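Local coordinates for protein glycoside hydrolase family 31 (Kribbella flavida DSM 17836, PDB 5X3I) that hydrolyses the alpha-1,3-glucosidic linkages of the cyclic tetrasaccharide cyclobis-(1-6)-alpha-nigerosyl to give isomaltose, as part of its intracellular breakdown, at residues P295-R300 with A514-S519; M440-V445 with L481-G486; S539-F544 with L687-T692. The protein carries 1 engineered substitution. One frame throughout, in Å; residues are numbered along the deposited sequence.

Interaction 1: P295-R300 with A514-S519; sequences PGWVFR and APVTFS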
loop_
_atom_site.group_PDB
_atom_site.type_symbol
_atom_site.label_atom_id
_atom_site.label_comp_id
_atom_site.label_asym_id
_atom_site.label_seq_id
_atom_site.Cartn_x
_atom_site.Cartn_y
_atom_site.Cartn_z
ATOM N N PRO A 295 12.659 0.248 17.466
ATOM C CA PRO A 295 13.061 1.201 18.511
ATOM C C PRO A 295 11.970 2.195 18.853
ATOM O O PRO A 295 11.169 2.591 17.999
ATOM C CB PRO A 295 14.268 1.928 17.895
ATOM C CG PRO A 295 14.767 1.026 16.843
ATOM C CD PRO A 295 13.548 0.314 16.299
ATOM N N GLY A 296 11.969 2.608 20.109
ATOM C CA GLY A 296 10.995 3.554 20.619
ATOM C C GLY A 296 10.898 4.853 19.848
ATOM O O GLY A 296 9.833 5.454 19.818
ATOM N N TRP A 297 11.989 5.281 19.212
ATOM C CA TRP A 297 11.974 6.573 18.522
ATOM C C TRP A 297 10.988 6.641 17.349
ATOM O O TRP A 297 10.616 7.738 16.946
ATOM C CB TRP A 297 13.378 6.975 18.027
ATOM C CG TRP A 297 14.039 6.080 16.996
ATOM C CD1 TRP A 297 15.018 5.157 17.224
ATOM C CD2 TRP A 297 13.802 6.063 15.576
ATOM N NE1 TRP A 297 15.397 4.559 16.044
ATOM C CE2 TRP A 297 14.665 5.098 15.019
ATOM C CE3 TRP A 297 12.953 6.771 14.727
ATOM C CZ2 TRP A 297 14.689 4.817 13.661
ATOM C CZ3 TRP A 297 12.989 6.494 13.372
ATOM C CH2 TRP A 297 13.846 5.528 12.854
ATOM N N VAL A 298 10.544 5.494 16.822
ATOM C CA VAL A 298 9.579 5.529 15.712
ATOM C C VAL A 298 8.255 6.119 16.180
ATOM O O VAL A 298 7.458 6.583 15.369
ATOM C CB VAL A 298 9.316 4.128 15.068
ATOM C CG1 VAL A 298 10.614 3.479 14.658
ATOM C CG2 VAL A 298 8.507 3.218 15.995
ATOM N N PHE A 299 8.047 6.155 17.493
ATOM C CA PHE A 299 6.809 6.699 18.028
ATOM C C PHE A 299 6.808 8.215 18.199
ATOM O O PHE A 299 5.813 8.788 18.624
ATOM C CB PHE A 299 6.481 6.021 19.353
ATOM C CG PHE A 299 6.090 4.590 19.198
ATOM C CD1 PHE A 299 4.989 4.246 18.425
ATOM C CD2 PHE A 299 6.813 3.586 19.805
ATOM C CE1 PHE A 299 4.614 2.925 18.265
ATOM C CE2 PHE A 299 6.434 2.256 19.652
ATOM C CZ PHE A 299 5.340 1.933 18.887
ATOM N N ARG A 300 7.903 8.870 17.837
ATOM C CA ARG A 300 7.915 10.321 17.860
ATOM C C ARG A 300 7.345 10.881 16.558
ATOM O O ARG A 300 7.066 10.132 15.630
ATOM C CB ARG A 300 9.336 10.836 18.089
ATOM C CG ARG A 300 9.980 10.296 19.358
ATOM C CD ARG A 300 11.363 10.863 19.547
ATOM N NE ARG A 300 11.332 12.298 19.777
ATOM C CZ ARG A 300 12.411 13.075 19.784
ATOM N NH1 ARG A 300 13.610 12.552 19.539
ATOM N NH2 ARG A 300 12.293 14.372 20.030
ATOM N N ALA A 514 18.210 -1.239 13.341
ATOM C CA ALA A 514 16.853 -1.780 13.281
ATOM C C ALA A 514 16.253 -1.649 11.879
ATOM O O ALA A 514 16.524 -0.682 11.174
ATOM C CB ALA A 514 15.974 -1.092 14.285
ATOM N N PRO A 515 15.427 -2.636 11.480
ATOM C CA PRO A 515 14.921 -2.708 10.106
ATOM C C PRO A 515 13.804 -1.708 9.882
ATOM O O PRO A 515 12.666 -2.119 9.629
ATOM C CB PRO A 515 14.400 -4.148 9.997
ATOM C CG PRO A 515 13.932 -4.462 11.400
ATOM C CD PRO A 515 14.929 -3.748 12.309
ATOM N N VAL A 516 14.108 -0.416 9.952
ATOM C CA VAL A 516 13.039 0.533 9.831
ATOM C C VAL A 516 12.931 0.893 8.359
ATOM O O VAL A 516 13.609 1.772 7.881
ATOM C CB VAL A 516 13.320 1.823 10.684
ATOM C CG1 VAL A 516 12.224 2.855 10.501
ATOM C CG2 VAL A 516 13.489 1.481 12.162
ATOM N N THR A 517 11.924 0.317 7.714
ATOM C CA THR A 517 11.543 0.633 6.352
ATOM C C THR A 517 10.180 1.271 6.550
ATOM O O THR A 517 9.537 1.041 7.569
ATOM C CB THR A 517 11.457 -0.621 5.408
ATOM O OG1 THR A 517 10.719 -1.660 6.054
ATOM C CG2 THR A 517 12.842 -1.157 5.064
ATOM N N PHE A 518 9.792 2.132 5.624
ATOM C CA PHE A 518 8.531 2.827 5.690
ATOM C C PHE A 518 7.882 2.641 4.307
ATOM O O PHE A 518 8.319 3.256 3.342
ATOM C CB PHE A 518 8.819 4.290 6.046
ATOM C CG PHE A 518 7.611 5.156 6.304
ATOM C CD1 PHE A 518 7.369 6.260 5.523
ATOM C CD2 PHE A 518 6.780 4.929 7.376
ATOM C CE1 PHE A 518 6.286 7.109 5.781
ATOM C CE2 PHE A 518 5.694 5.768 7.637
ATOM C CZ PHE A 518 5.458 6.864 6.841
ATOM N N SER A 519 6.816 1.847 4.238
ATOM C CA SER A 519 6.274 1.346 2.963
ATOM C C SER A 519 4.772 1.598 2.846
ATOM O O SER A 519 4.082 1.585 3.843
ATOM C CB SER A 519 6.524 -0.158 2.817
ATOM O OG SER A 519 7.871 -0.519 3.010
#
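The shortest polar bond here runs from Val516 N to Ala514 O, 2.7 Å, and closes an inverse gamma turn centred on Pro515. The turn presents the side chains of Ala514 and Val516 to residues 295-300, whereas Pro515 points away and packs on Glu292, Leu294 and Arg509. No hydrogen bond crosses between the two segments, so their meeting is purely apolar. Residues 296-299 form a short 3-10 turn, begun by a bond of 3.2 Å from Val298 N to Pro295 O, and it gathers Pro295, Trp297 and Val298 round the tip of Val516. Packing is tightest where Ala514 CB meets the flank of the Pro295 ring, at 3.5 Å from CD and equally near CG. Val516 CG2 touches all three residues. It comes obliquely against the benzo part of the Trp297 indole, 3.8 Å from CZ2, with Pro295 CD and Val298 CG1 as looser neighbours. The other branch, Val516 CG1, stands anti to the backbone N (chi1 177°) and meets Trp297 CH2 at 3.9 Å. On the indole side, a chi1 of 63° places Trp297 CG between its own backbone N and carbonyl carbon, a turn that carries the six-membered ring to Val516. Val298 CG1 lies over one face of the same indole, 3.9 Å above its plane and offset toward the rim, while Lys388 makes a cation-pi contact with it. Residues 295-300 lead into strand 302-304, and 514-519 includes strand 517-519, the first and fifth strands of the TIM barrel, so they meet at the N-terminal end of the barrel. There Val298 and Val516 both touch Ile531 of strand 531-533, and Phe299 packs on helix 622-650.

Interaction 2: M440-V445 with L481-G486; sequences MPDLSV and LVYADG
Ser444 meets Asp485 where an Asx turn in 440-445 lies against the type I beta turn Tyr483-Gly486, two loops of the TIM-barrel domain. Ser444 CB packs on the carboxylate carbon of Asp485, 3.6 Å from CG, and stands oblique to the Tyr483 ring. A chi1 of 82° sets its OG between two partners. Ser444 OG donates to Asp442 OD1 at 2.7 Å. It also accepts a weak, bent bond from Asp485 N, with Asp485 N and Ser444 OG 3.2 Å apart. Ser444 N also donates to Asp442 OD1, closing the Asx turn; both donors reach that oxygen from the same face of the carboxylate, OG on the syn side and N on the anti side. The other oxygen, Asp442 OD2, offers its syn lone pair to Ala484 N at 2.7 Å (157°). Gripped at both oxygens, the Asp442 carboxylate is held against rotation, and OD1 lies in the plane of the Tyr483 ring at its edge, 3.4 Å from CD2. Carboxylate and ring planes stand 72° apart. Tyr483 OH hydrogen-bonds to Asn493, and the Tyr483 side chain lies about 10 Å from that of Glu474, a probable active-site residue. The Asp485 carboxylate has its main partner in Arg487, a salt bridge from OD2. Beyond the polar network Val445, the N-cap residue of helix 446-454, brings CG1 to 3.7 Å from Ala484 CB.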
loop_
_atom_site.group_PDB
_atom_site.type_symbol
_atom_site.label_atom_id
_atom_site.label_comp_id
_atom_site.label_asym_id
_atom_site.label_seq_id
_atom_site.Cartn_x
_atom_site.Cartn_y
_atom_site.Cartn_z
ATOM N N MET A 440 12.814 -3.406 -13.040
ATOM C CA MET A 440 12.611 -3.758 -11.638
ATOM C C MET A 440 13.700 -4.720 -11.192
ATOM O O MET A 440 13.869 -5.763 -11.805
ATOM C CB MET A 440 11.236 -4.403 -11.412
ATOM C CG MET A 440 10.023 -3.494 -11.612
ATOM S SD MET A 440 8.455 -4.390 -11.398
ATOM C CE MET A 440 8.359 -4.509 -9.616
ATOM N N PRO A 441 14.435 -4.384 -10.117
ATOM C CA PRO A 441 15.404 -5.378 -9.644
ATOM C C PRO A 441 14.665 -6.610 -9.145
ATOM O O PRO A 441 13.606 -6.477 -8.545
ATOM C CB PRO A 441 16.131 -4.657 -8.500
ATOM C CG PRO A 441 15.135 -3.691 -7.982
ATOM C CD PRO A 441 14.303 -3.252 -9.190
ATOM N N ASP A 442 15.209 -7.794 -9.346
ATOM C CA ASP A 442 14.435 -8.939 -8.941
ATOM C C ASP A 442 14.829 -9.259 -7.515
ATOM O O ASP A 442 15.765 -10.001 -7.263
ATOM C CB ASP A 442 14.748 -10.103 -9.893
ATOM C CG ASP A 442 13.913 -11.339 -9.642
ATOM O OD1 ASP A 442 13.250 -11.456 -8.602
ATOM O OD2 ASP A 442 13.954 -12.223 -10.514
ATOM N N LEU A 443 13.961 -8.864 -6.600
ATOM C CA LEU A 443 14.286 -8.874 -5.181
ATOM C C LEU A 443 13.774 -10.172 -4.589
ATOM O O LEU A 443 13.846 -10.387 -3.389
ATOM C CB LEU A 443 13.704 -7.646 -4.467
ATOM C CG LEU A 443 14.311 -6.303 -4.912
ATOM C CD1 LEU A 443 13.568 -5.136 -4.311
ATOM C CD2 LEU A 443 15.813 -6.216 -4.590
ATOM N N SER A 444 13.245 -11.032 -5.458
ATOM C CA SER A 444 12.773 -12.340 -5.025
ATOM C C SER A 444 13.905 -13.273 -4.603
ATOM O O SER A 444 13.651 -14.280 -3.962
ATOM C CB SER A 444 11.951 -13.018 -6.128
ATOM O OG SER A 444 12.780 -13.653 -7.083
ATOM N N VAL A 445 15.142 -12.962 -4.980
ATOM C CA VAL A 445 16.258 -13.824 -4.595
ATOM C C VAL A 445 17.407 -13.058 -3.931
ATOM O O VAL A 445 17.642 -11.881 -4.206
ATOM C CB VAL A 445 16.820 -14.613 -5.795
ATOM C CG1 VAL A 445 15.764 -15.574 -6.346
ATOM C CG2 VAL A 445 17.307 -13.675 -6.864
ATOM N N LEU A 481 5.152 -12.813 -16.315
ATOM C CA LEU A 481 6.473 -12.334 -15.880
ATOM C C LEU A 481 7.238 -13.463 -15.185
ATOM O O LEU A 481 6.634 -14.375 -14.649
ATOM C CB LEU A 481 6.346 -11.132 -14.940
ATOM C CG LEU A 481 5.687 -9.863 -15.481
ATOM C CD1 LEU A 481 5.820 -8.717 -14.486
ATOM C CD2 LEU A 481 6.303 -9.473 -16.807
ATOM N N VAL A 482 8.564 -13.442 -15.259
ATOM C CA VAL A 482 9.370 -14.488 -14.642
ATOM C C VAL A 482 10.346 -13.951 -13.590
ATOM O O VAL A 482 11.164 -13.079 -13.878
ATOM C CB VAL A 482 10.167 -15.266 -15.701
ATOM C CG1 VAL A 482 11.021 -16.352 -15.044
ATOM C CG2 VAL A 482 9.219 -15.867 -16.745
ATOM N N TYR A 483 10.251 -14.502 -12.381
ATOM C CA TYR A 483 11.114 -14.142 -11.265
ATOM C C TYR A 483 12.138 -15.230 -11.019
ATOM O O TYR A 483 11.864 -16.411 -11.241
ATOM C CB TYR A 483 10.312 -13.921 -9.986
ATOM C CG TYR A 483 9.444 -12.694 -9.990
ATOM C CD1 TYR A 483 8.122 -12.767 -10.391
ATOM C CD2 TYR A 483 9.943 -11.461 -9.574
ATOM C CE1 TYR A 483 7.317 -11.656 -10.392
ATOM C CE2 TYR A 483 9.144 -10.339 -9.572
ATOM C CZ TYR A 483 7.826 -10.445 -9.981
ATOM O OH TYR A 483 7.014 -9.352 -9.982
ATOM N N ALA A 484 13.316 -14.825 -10.548
ATOM C CA ALA A 484 14.424 -15.753 -10.367
ATOM C C ALA A 484 14.153 -16.789 -9.282
ATOM O O ALA A 484 14.840 -17.797 -9.207
ATOM C CB ALA A 484 15.708 -14.988 -10.047
ATOM N N ASP A 485 13.151 -16.551 -8.450
ATOM C CA ASP A 485 12.826 -17.515 -7.420
ATOM C C ASP A 485 11.962 -18.642 -8.003
ATOM O O ASP A 485 11.568 -19.535 -7.282
ATOM C CB ASP A 485 12.114 -16.851 -6.236
ATOM C CG ASP A 485 10.691 -16.402 -6.565
ATOM O OD1 ASP A 485 10.315 -16.353 -7.747
ATOM O OD2 ASP A 485 9.945 -16.080 -5.621
ATOM N N GLY A 486 11.665 -18.564 -9.303
ATOM C CA GLY A 486 10.887 -19.591 -9.987
ATOM C C GLY A 486 9.400 -19.306 -10.105
ATOM O O GLY A 486 8.670 -20.039 -10.782
HETATM O O HOH W 1 11.229 -15.939 -3.092
#

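Interaction 3: S539-F544 with L687-T692; sequences STWQAF and LEPGAT. With SO4 (sulfate ion), chain E.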
loop_
_atom_site.group_PDB
_atom_site.type_symbol
_atom_site.label_atom_id
_atom_site.label_comp_id
_atom_site.label_asym_id
_atom_site.label_seq_id
_atom_site.Cartn_x
_atom_site.Cartn_y
_atom_site.Cartn_z
ATOM N N SER A 539 -6.679 16.354 0.896
ATOM C CA SER A 539 -6.926 16.761 2.261
ATOM C C SER A 539 -8.412 17.029 2.389
ATOM O O SER A 539 -8.856 18.149 2.174
ATOM C CB SER A 539 -6.137 18.041 2.588
ATOM O OG SER A 539 -4.724 17.873 2.458
ATOM N N THR A 540 -9.124 16.056 2.949
ATOM C CA THR A 540 -10.583 16.054 3.002
ATOM C C THR A 540 -10.979 15.257 4.205
ATOM O O THR A 540 -10.214 14.413 4.664
ATOM C CB THR A 540 -11.276 15.395 1.764
ATOM O OG1 THR A 540 -10.928 14.006 1.693
ATOM C CG2 THR A 540 -10.926 16.084 0.468
ATOM N N TRP A 541 -12.190 15.482 4.692
ATOM C CA TRP A 541 -12.688 14.695 5.804
ATOM C C TRP A 541 -12.899 13.252 5.370
ATOM O O TRP A 541 -12.685 12.329 6.148
ATOM C CB TRP A 541 -13.979 15.298 6.356
ATOM C CG TRP A 541 -13.755 16.659 6.903
ATOM C CD1 TRP A 541 -13.862 17.837 6.232
ATOM C CD2 TRP A 541 -13.343 16.986 8.229
ATOM N NE1 TRP A 541 -13.557 18.883 7.062
ATOM C CE2 TRP A 541 -13.239 18.388 8.299
ATOM C CE3 TRP A 541 -13.062 16.232 9.368
ATOM C CZ2 TRP A 541 -12.858 19.052 9.461
ATOM C CZ3 TRP A 541 -12.688 16.894 10.526
ATOM C CH2 TRP A 541 -12.591 18.290 10.562
ATOM N N GLN A 542 -13.307 13.064 4.120
ATOM C CA GLN A 542 -13.538 11.724 3.603
ATOM C C GLN A 542 -12.251 10.890 3.634
ATOM O O GLN A 542 -12.269 9.736 4.024
ATOM C CB GLN A 542 -14.110 11.780 2.179
ATOM C CG GLN A 542 -14.402 10.405 1.608
ATOM C CD GLN A 542 -15.039 10.441 0.226
ATOM O OE1 GLN A 542 -14.675 11.246 -0.624
ATOM N NE2 GLN A 542 -15.993 9.554 0.004
ATOM N N ALA A 543 -11.136 11.484 3.235
ATOM C CA ALA A 543 -9.852 10.783 3.271
ATOM C C ALA A 543 -9.406 10.489 4.710
ATOM O O ALA A 543 -8.829 9.446 4.982
ATOM C CB ALA A 543 -8.797 11.584 2.545
ATOM N N PHE A 544 -9.683 11.422 5.613
ATOM C CA PHE A 544 -9.410 11.267 7.040
ATOM C C PHE A 544 -10.119 10.006 7.539
ATOM O O PHE A 544 -9.492 9.108 8.108
ATOM C CB PHE A 544 -9.867 12.539 7.777
ATOM C CG PHE A 544 -9.547 12.592 9.267
ATOM C CD1 PHE A 544 -8.864 11.580 9.919
ATOM C CD2 PHE A 544 -9.974 13.689 10.017
ATOM C CE1 PHE A 544 -8.603 11.662 11.286
ATOM C CE2 PHE A 544 -9.714 13.774 11.380
ATOM C CZ PHE A 544 -9.024 12.756 12.012
ATOM N N LEU A 687 -14.225 13.286 13.338
ATOM C CA LEU A 687 -14.194 13.083 11.891
ATOM C C LEU A 687 -15.091 13.994 11.053
ATOM O O LEU A 687 -15.265 13.755 9.862
ATOM C CB LEU A 687 -14.505 11.623 11.590
ATOM C CG LEU A 687 -13.433 10.719 12.195
ATOM C CD1 LEU A 687 -13.804 9.275 12.056
ATOM C CD2 LEU A 687 -12.084 10.983 11.550
ATOM N N GLU A 688 -15.739 14.969 11.682
ATOM C CA GLU A 688 -16.599 15.887 10.940
ATOM C C GLU A 688 -16.324 17.354 11.248
ATOM O O GLU A 688 -16.023 17.710 12.380
ATOM C CB GLU A 688 -18.067 15.572 11.229
ATOM C CG GLU A 688 -18.546 14.287 10.594
ATOM C CD GLU A 688 -19.882 13.841 11.139
ATOM O OE1 GLU A 688 -20.358 12.761 10.732
ATOM O OE2 GLU A 688 -20.451 14.571 11.980
ATOM N N PRO A 689 -16.448 18.220 10.234
ATOM C CA PRO A 689 -16.269 19.654 10.469
ATOM C C PRO A 689 -17.450 20.246 11.227
ATOM O O PRO A 689 -18.568 19.774 11.053
ATOM C CB PRO A 689 -16.185 20.231 9.057
ATOM C CG PRO A 689 -17.019 19.293 8.227
ATOM C CD PRO A 689 -16.836 17.926 8.843
ATOM N N GLY A 690 -17.198 21.247 12.062
ATOM C CA GLY A 690 -18.259 21.956 12.750
ATOM C C GLY A 690 -18.745 21.333 14.046
ATOM O O GLY A 690 -19.646 21.869 14.675
ATOM N N ALA A 691 -18.151 20.224 14.471
ATOM C CA ALA A 691 -18.641 19.551 15.674
ATOM C C ALA A 691 -18.166 20.235 16.954
ATOM O O ALA A 691 -16.972 20.379 17.170
ATOM C CB ALA A 691 -18.209 18.101 15.675
ATOM N N THR A 692 -19.107 20.696 17.777
ATOM C CA THR A 692 -18.783 21.216 19.103
ATOM C C THR A 692 -18.912 20.183 20.218
ATOM O O THR A 692 -18.430 20.391 21.326
ATOM C CB THR A 692 -19.682 22.399 19.445
ATOM O OG1 THR A 692 -21.041 21.948 19.504
ATOM C CG2 THR A 692 -19.560 23.467 18.381
HETATM S S SO4 E . -14.792 16.493 2.329
HETATM O O1 SO4 E . -13.732 17.268 2.978
HETATM O O2 SO4 E . -14.832 15.128 2.829
HETATM O O3 SO4 E . -16.062 17.147 2.610
HETATM O O4 SO4 E . -14.527 16.483 0.895
#
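Trp541 and Phe544, one helical turn apart, each receive part of the 687-692 loop on a ring face. At Phe544 the packing is close: Leu687 CD2 sits almost exactly over the ring centre, 3.4 Å from the centroid and 5° off the normal. Phe544 turns its ring under that methyl by swinging CG to the side opposite its main-chain nitrogen (chi1 -175°), and the two side chains cross at about a right angle. Trp541 meets the backbone as well as a side chain. Pro689 CD lies over the five-membered ring at 3.6 Å from its centroid, in a CH-pi contact, while Pro689 CB rests 3.6 Å from CZ2. On the same face the Glu688 carbonyl carbon stands above the rim of the benzo part, and Leu687 O approaches CE3 obliquely at 3.4 Å. Replacing Trp541 by an alanine would probably strip Pro689 of its CH-pi partner and open a gap beneath the Glu688-Pro689 backbone.

The outer side is looser. Glu688 CB points away from the helix, and Pro689 and Gly690 are exposed on the type II turn Glu688-Ala691, where Gly690 N bonds to Glu577. A sulfate, probably from the crystallisation liquor, occupies the helix start: O1 accepts from Trp541 N at 2.9 Å and O2 from Gln542 N, and O1 also lies at the indole edge. The positive end of the helix dipole probably favours this anion. Next to it Thr540 OG1 accepts from Ala543 N, 3.0 Å and 160°. The result is a threonine N-cap with an anion at the amino end of helix 541-556, where this helix of the TIM-barrel domain joins the C-terminal beta domain of the family 31 glycoside hydrolase.

In the fold
Interactions 1 and 2 lie within the TIM-barrel domain, with interaction 2 nested in the loop of chain that interaction 1 closes; interaction 3 follows later and joins the barrel to the C-terminal domain. The centre of interaction 1 is about 27 Å from that of interaction 2 and about 28 Å from that of interaction 3. Interactions 2 and 3, their centres about 43 Å apart, lie on opposite sides of the chain's centre. None touches another. Helix 496-510 links the first two: Met440, Leu443, Ser444, Pro515, Thr517 and Ser519 all rest on it. Interaction 1 joins the lead-ins to the first and fifth barrel strands, interaction 2 two loops on the side of the probable active-site Glu474.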